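Local coordinates for glycosyl hydrolase BlGH5_18 (PDB 7LQX), which is a GH5_18 glycoside hydrolase that probably cleaves glycosidic bonds during the breakdown of N-glycans by an infant-gut bifidobacterium, at residues L260-A265 with R402-T407; A254-E259 with E391-L396. One frame throughout, in Å; residues are numbered along the deposited sequence.

Both contacts dock one helix, 248-264, of the catalytic (beta/alpha)8 barrel onto the small C-terminal domain, and their centres lie about 9 Å apart. Contact 1 sets the last turn of the helix on strand 403-407; contact 2 takes the turns before onto helix 388-399, which leads into that strand. Both are largely buried, but contact 2 is entirely so and is held by aromatic and aliphatic side chains, whereas contact 1 mixes small methyl groups with backbone carbonyls, a bridging water and a partly exposed arginine. Glu259 of contact 2 accepts a hydrogen bond from Thr404 of contact 1, and the Trp393 indole packs on Leu405, so the two share one interface.

Contact 1. Residues L260-A265 with R402-T407; sequences LSRAFA and RPTLVT
Ala263 and Leu405 meet where the end of helix 248-264 lies along strand 403-407, the segment axes 6.3 Å apart and inclined at 33°. The tight part joins the Ala263 and Thr407 methyls to the Leu405 side chain. Ala263 CB sits 3.3 Å from Leu405 O and 4.0 Å from Leu405 CB, so the methyl group rests on the strand backbone itself. Beside it Leu405 sends CD1 against the preceding helical turn, 3.5 Å from Leu260 N; its second torsion, chi2 112°, lies well away from a staggered value, consistent with close packing between Leu260 and Trp393. At the far end of the strand Thr407 brings CG2 to 3.3 Å from Ala263 O, and the same methyl touches CD1 and CE1 of Phe264. Its position anti to the carbonyl carbon turns CG2 to the helix and leaves OG1 to bond Thr410 N. The strand is an outer one of the three-stranded parallel sheet of the C-terminal domain: Thr404 and Val406 pair with strand 365-369, while Leu405 O and Thr407 N face the barrel helix. No direct hydrogen bond joins residues 260-265 to 402-407. On the looser side a water bridges the two backbones, donating to Ala263 O at 2.7 Å and accepting from Thr407 N at 3.1 Å. Further along, the partly exposed Arg262 bends at chi3 and crosses Thr404 at about a right angle, NH1 staying 3.8 Å from OG1 without a bond. Both polar groups turn instead to Glu259 OE1, by a salt bridge from Arg262 and a hydrogen bond with Thr404, and Arg262 NH1 also reaches Asn363 OD1.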
loop_
_atom_site.group_PDB
_atom_site.type_symbol
_atom_site.label_atom_id
_atom_site.label_comp_id
_atom_site.label_asym_id
_atom_site.label_seq_id
_atom_site.Cartn_x
_atom_site.Cartn_y
_atom_site.Cartn_z
ATOM N N LEU A 260 0.622 -33.728 -12.723
ATOM C CA LEU A 260 1.411 -33.707 -11.499
ATOM C C LEU A 260 0.505 -33.550 -10.290
ATOM O O LEU A 260 0.673 -34.244 -9.282
ATOM C CB LEU A 260 2.438 -32.578 -11.579
ATOM C CG LEU A 260 3.364 -32.416 -10.381
ATOM C CD1 LEU A 260 4.230 -33.634 -10.157
ATOM C CD2 LEU A 260 4.239 -31.182 -10.594
ATOM N N SER A 261 -0.474 -32.651 -10.371
ATOM C CA SER A 261 -1.351 -32.437 -9.229
ATOM C C SER A 261 -2.142 -33.692 -8.893
ATOM O O SER A 261 -2.378 -33.979 -7.717
ATOM C CB SER A 261 -2.267 -31.240 -9.490
ATOM O OG SER A 261 -3.336 -31.528 -10.379
ATOM N N ARG A 262 -2.524 -34.470 -9.904
ATOM C CA ARG A 262 -3.288 -35.686 -9.658
ATOM C C ARG A 262 -2.516 -36.691 -8.819
ATOM O O ARG A 262 -3.129 -37.509 -8.121
ATOM C CB ARG A 262 -3.689 -36.329 -10.981
ATOM C CG ARG A 262 -4.752 -35.569 -11.754
ATOM C CD ARG A 262 -5.011 -36.278 -13.062
ATOM N NE ARG A 262 -5.710 -37.552 -12.883
ATOM C CZ ARG A 262 -5.739 -38.529 -13.784
ATOM N NH1 ARG A 262 -5.046 -38.429 -14.907
ATOM N NH2 ARG A 262 -6.454 -39.621 -13.549
ATOM N N ALA A 263 -1.187 -36.682 -8.894
ATOM C CA ALA A 263 -0.414 -37.604 -8.074
ATOM C C ALA A 263 -0.743 -37.437 -6.598
ATOM O O ALA A 263 -0.698 -38.408 -5.833
ATOM C CB ALA A 263 1.079 -37.359 -8.289
ATOM N N PHE A 264 -1.062 -36.211 -6.176
ATOM C CA PHE A 264 -1.221 -35.882 -4.765
ATOM C C PHE A 264 -2.669 -35.809 -4.307
ATOM O O PHE A 264 -2.906 -35.714 -3.098
ATOM C CB PHE A 264 -0.469 -34.569 -4.459
ATOM C CG PHE A 264 0.954 -34.615 -4.914
ATOM C CD1 PHE A 264 1.912 -35.278 -4.174
ATOM C CD2 PHE A 264 1.322 -34.067 -6.134
ATOM C CE1 PHE A 264 3.211 -35.368 -4.627
ATOM C CE2 PHE A 264 2.607 -34.164 -6.586
ATOM C CZ PHE A 264 3.553 -34.813 -5.841
ATOM N N ALA A 265 -3.630 -35.818 -5.222
ATOM C CA ALA A 265 -5.038 -35.736 -4.854
ATOM C C ALA A 265 -5.494 -37.084 -4.318
ATOM O O ALA A 265 -5.408 -38.092 -5.024
ATOM C CB ALA A 265 -5.864 -35.372 -6.083
ATOM N N ARG A 402 0.538 -41.337 -22.935
ATOM C CA ARG A 402 -0.468 -40.694 -22.097
ATOM C C ARG A 402 -0.089 -40.793 -20.620
ATOM O O ARG A 402 -0.860 -41.295 -19.805
ATOM C CB ARG A 402 -1.849 -41.295 -22.320
ATOM C CG ARG A 402 -2.516 -40.934 -23.626
ATOM C CD ARG A 402 -3.946 -41.493 -23.661
ATOM N NE ARG A 402 -4.790 -40.987 -22.574
ATOM C CZ ARG A 402 -5.303 -39.759 -22.547
ATOM N NH1 ARG A 402 -5.053 -38.918 -23.539
ATOM N NH2 ARG A 402 -6.063 -39.368 -21.534
ATOM N N PRO A 403 1.102 -40.334 -20.245
ATOM C CA PRO A 403 1.534 -40.526 -18.863
ATOM C C PRO A 403 0.776 -39.650 -17.882
ATOM O O PRO A 403 0.383 -38.515 -18.174
ATOM C CB PRO A 403 3.012 -40.117 -18.893
ATOM C CG PRO A 403 3.072 -39.070 -19.992
ATOM C CD PRO A 403 2.113 -39.609 -21.047
ATOM N N THR A 404 0.622 -40.187 -16.683
ATOM C CA THR A 404 0.312 -39.388 -15.510
ATOM C C THR A 404 1.497 -39.483 -14.551
ATOM O O THR A 404 2.565 -39.987 -14.896
ATOM C CB THR A 404 -1.032 -39.807 -14.914
ATOM O OG1 THR A 404 -1.408 -38.884 -13.884
ATOM C CG2 THR A 404 -0.992 -41.225 -14.338
ATOM N N LEU A 405 1.305 -38.961 -13.349
ATOM C CA LEU A 405 2.283 -39.068 -12.276
ATOM C C LEU A 405 1.600 -39.694 -11.076
ATOM O O LEU A 405 0.445 -39.383 -10.788
ATOM C CB LEU A 405 2.862 -37.705 -11.903
ATOM C CG LEU A 405 3.692 -37.195 -13.094
ATOM C CD1 LEU A 405 3.053 -35.976 -13.745
ATOM C CD2 LEU A 405 5.157 -36.964 -12.754
ATOM N N VAL A 406 2.320 -40.564 -10.378
ATOM C CA VAL A 406 1.803 -41.175 -9.162
ATOM C C VAL A 406 2.877 -41.097 -8.088
ATOM O O VAL A 406 4.072 -40.996 -8.373
ATOM C CB VAL A 406 1.357 -42.639 -9.363
ATOM C CG1 VAL A 406 0.264 -42.732 -10.411
ATOM C CG2 VAL A 406 2.540 -43.519 -9.725
ATOM N N THR A 407 2.437 -41.133 -6.832
ATOM C CA THR A 407 3.398 -41.227 -5.751
ATOM C C THR A 407 3.858 -42.672 -5.568
ATOM O O THR A 407 3.243 -43.629 -6.056
ATOM C CB THR A 407 2.797 -40.754 -4.429
ATOM O OG1 THR A 407 1.815 -41.705 -4.002
ATOM C CG2 THR A 407 2.183 -39.367 -4.571
HETATM O O HOH W 1 -0.606 -40.915 -6.817
#

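Contact 2. Residues A254-E259 with E391-L396; sequences ALYLAE and ERWMRL
Tyr256 and Trp393 mark the closest backbone approach of two helical segments, with their CA atoms 7.7 Å apart; the axes cross at 115° and come no nearer than 11.2 Å, a wide separation bridged by large side chains. Trp393 reaches across with CG anti to the backbone N (chi1 -174°), laying its indole against the other helix, and its NE1 gives a weak hydrogen bond to Pro403 O of strand 403-407. Tyr256 turns an edge to one face of that indole in an offset edge-to-face pair, planes at 61°, with Tyr256 CD1 3.5 Å from Trp393 CD2. The root of the same side chain adds a CH-pi contact, Tyr256 CB lying over the six-membered ring, 4.1 Å from its centroid. Leu255 comes at the indole rim, in its plane, CD2 3.7 Å from Trp393 CH2. Selenomethionine Met394 crosses Tyr256 at about a right angle, its CE 3.8 Å from Tyr256 CB. With an alanine at Trp393, the Tyr256 edge would probably lose its aromatic face, a gap would open between the helices and Pro403 O would lose its weak bond. Tyr256 is fixed at its far end by a hydrogen bond between OH and Cys383 O. Around this pair, Leu405 of strand 403-407 packs on Tyr256, Glu259 and Trp393, and helix 208-211 adds Tyr211 against Tyr256. Away from helix 388-399, Leu257 and Ala258 settle on Ile231 of barrel strand 229-233.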
loop_
_atom_site.group_PDB
_atom_site.type_symbol
_atom_site.label_atom_id
_atom_site.label_comp_id
_atom_site.label_asym_id
_atom_site.label_seq_id
_atom_site.Cartn_x
_atom_site.Cartn_y
_atom_site.Cartn_z
ATOM N N ALA A 254 0.984 -27.085 -19.316
ATOM C CA ALA A 254 -0.253 -27.030 -18.540
ATOM C C ALA A 254 -0.775 -28.433 -18.256
ATOM O O ALA A 254 -1.194 -28.731 -17.133
ATOM C CB ALA A 254 -1.311 -26.195 -19.264
ATOM N N LEU A 255 -0.755 -29.306 -19.268
ATOM C CA LEU A 255 -1.110 -30.703 -19.054
ATOM C C LEU A 255 -0.234 -31.332 -17.983
ATOM O O LEU A 255 -0.719 -32.080 -17.122
ATOM C CB LEU A 255 -0.950 -31.472 -20.367
ATOM C CG LEU A 255 -1.117 -32.990 -20.270
ATOM C CD1 LEU A 255 -2.489 -33.367 -19.736
ATOM C CD2 LEU A 255 -0.875 -33.648 -21.625
ATOM N N TYR A 256 1.070 -31.057 -18.038
ATOM C CA TYR A 256 1.987 -31.631 -17.064
ATOM C C TYR A 256 1.604 -31.239 -15.646
ATOM O O TYR A 256 1.545 -32.092 -14.757
ATOM C CB TYR A 256 3.418 -31.191 -17.365
ATOM C CG TYR A 256 4.382 -31.579 -16.265
ATOM C CD1 TYR A 256 4.713 -32.910 -16.045
ATOM C CD2 TYR A 256 4.929 -30.624 -15.431
ATOM C CE1 TYR A 256 5.577 -33.272 -15.047
ATOM C CE2 TYR A 256 5.807 -30.976 -14.423
ATOM C CZ TYR A 256 6.121 -32.311 -14.234
ATOM O OH TYR A 256 6.993 -32.686 -13.239
ATOM N N LEU A 257 1.356 -29.952 -15.402
ATOM C CA LEU A 257 0.985 -29.542 -14.055
ATOM C C LEU A 257 -0.320 -30.194 -13.623
ATOM O O LEU A 257 -0.485 -30.564 -12.454
ATOM C CB LEU A 257 0.881 -28.023 -13.961
ATOM C CG LEU A 257 2.216 -27.306 -13.775
ATOM C CD1 LEU A 257 2.016 -25.808 -13.552
ATOM C CD2 LEU A 257 3.036 -27.906 -12.629
ATOM N N ALA A 258 -1.271 -30.328 -14.541
ATOM C CA ALA A 258 -2.521 -30.990 -14.190
ATOM C C ALA A 258 -2.270 -32.432 -13.752
ATOM O O ALA A 258 -2.778 -32.877 -12.716
ATOM C CB ALA A 258 -3.494 -30.940 -15.367
ATOM N N GLU A 259 -1.466 -33.170 -14.521
ATOM C CA GLU A 259 -1.170 -34.556 -14.165
ATOM C C GLU A 259 -0.335 -34.640 -12.894
ATOM O O GLU A 259 -0.547 -35.530 -12.064
ATOM C CB GLU A 259 -0.452 -35.257 -15.316
ATOM C CG GLU A 259 -1.311 -35.448 -16.562
ATOM C CD GLU A 259 -2.604 -36.201 -16.290
ATOM O OE1 GLU A 259 -2.658 -36.998 -15.328
ATOM O OE2 GLU A 259 -3.572 -35.997 -17.040
ATOM N N GLU A 391 11.342 -34.345 -17.077
ATOM C CA GLU A 391 11.811 -34.841 -18.370
ATOM C C GLU A 391 11.345 -36.263 -18.656
ATOM O O GLU A 391 11.048 -36.585 -19.812
ATOM C CB GLU A 391 13.324 -34.680 -18.468
ATOM C CG GLU A 391 13.693 -33.199 -18.463
ATOM C CD GLU A 391 15.121 -32.885 -18.845
ATOM O OE1 GLU A 391 15.987 -33.784 -18.818
ATOM O OE2 GLU A 391 15.371 -31.706 -19.166
ATOM N N ARG A 392 11.249 -37.126 -17.643
ATOM C CA ARG A 392 10.696 -38.454 -17.890
ATOM C C ARG A 392 9.247 -38.363 -18.354
ATOM O O ARG A 392 8.837 -39.046 -19.303
ATOM C CB ARG A 392 10.810 -39.319 -16.639
ATOM C CG ARG A 392 12.229 -39.722 -16.306
ATOM C CD ARG A 392 12.263 -40.575 -15.052
ATOM N NE ARG A 392 13.615 -40.980 -14.683
ATOM C CZ ARG A 392 14.255 -42.016 -15.214
ATOM N NH1 ARG A 392 13.663 -42.757 -16.142
ATOM N NH2 ARG A 392 15.478 -42.330 -14.805
ATOM N N TRP A 393 8.443 -37.538 -17.678
ATOM C CA TRP A 393 7.062 -37.354 -18.107
ATOM C C TRP A 393 7.018 -36.826 -19.537
ATOM O O TRP A 393 6.255 -37.317 -20.374
ATOM C CB TRP A 393 6.311 -36.433 -17.140
ATOM C CG TRP A 393 4.851 -36.348 -17.464
ATOM C CD1 TRP A 393 3.841 -37.109 -16.931
ATOM C CD2 TRP A 393 4.232 -35.479 -18.428
ATOM N NE1 TRP A 393 2.640 -36.753 -17.490
ATOM C CE2 TRP A 393 2.850 -35.764 -18.417
ATOM C CE3 TRP A 393 4.716 -34.496 -19.303
ATOM C CZ2 TRP A 393 1.947 -35.099 -19.242
ATOM C CZ3 TRP A 393 3.820 -33.835 -20.112
ATOM C CH2 TRP A 393 2.450 -34.136 -20.078
HETATM N N MSE A 394 7.847 -35.825 -19.841
HETATM C CA MSE A 394 7.862 -35.235 -21.177
HETATM C C MSE A 394 8.202 -36.266 -22.250
HETATM O O MSE A 394 7.648 -36.230 -23.355
HETATM C CB MSE A 394 8.829 -34.040 -21.241
HETATM C CG MSE A 394 8.354 -32.831 -20.460
HETATM SE SE MSE A 394 6.764 -32.091 -21.283
HETATM C CE MSE A 394 6.243 -30.939 -19.822
ATOM N N ARG A 395 9.111 -37.191 -21.934
ATOM C CA ARG A 395 9.490 -38.212 -22.907
ATOM C C ARG A 395 8.329 -39.161 -23.176
ATOM O O ARG A 395 8.009 -39.456 -24.333
ATOM C CB ARG A 395 10.700 -38.990 -22.400
ATOM C CG ARG A 395 11.385 -39.796 -23.484
ATOM C CD ARG A 395 12.236 -40.905 -22.908
ATOM N NE ARG A 395 11.402 -42.033 -22.493
ATOM C CZ ARG A 395 11.149 -42.376 -21.228
ATOM N NH1 ARG A 395 11.670 -41.692 -20.214
ATOM N NH2 ARG A 395 10.368 -43.414 -20.979
ATOM N N LEU A 396 7.687 -39.651 -22.110
ATOM C CA LEU A 396 6.524 -40.514 -22.262
ATOM C C LEU A 396 5.394 -39.802 -22.994
ATOM O O LEU A 396 4.692 -40.415 -23.809
ATOM C CB LEU A 396 6.065 -40.993 -20.888
ATOM C CG LEU A 396 6.970 -42.057 -20.268
ATOM C CD1 LEU A 396 6.667 -42.184 -18.776
ATOM C CD2 LEU A 396 6.816 -43.398 -20.973
#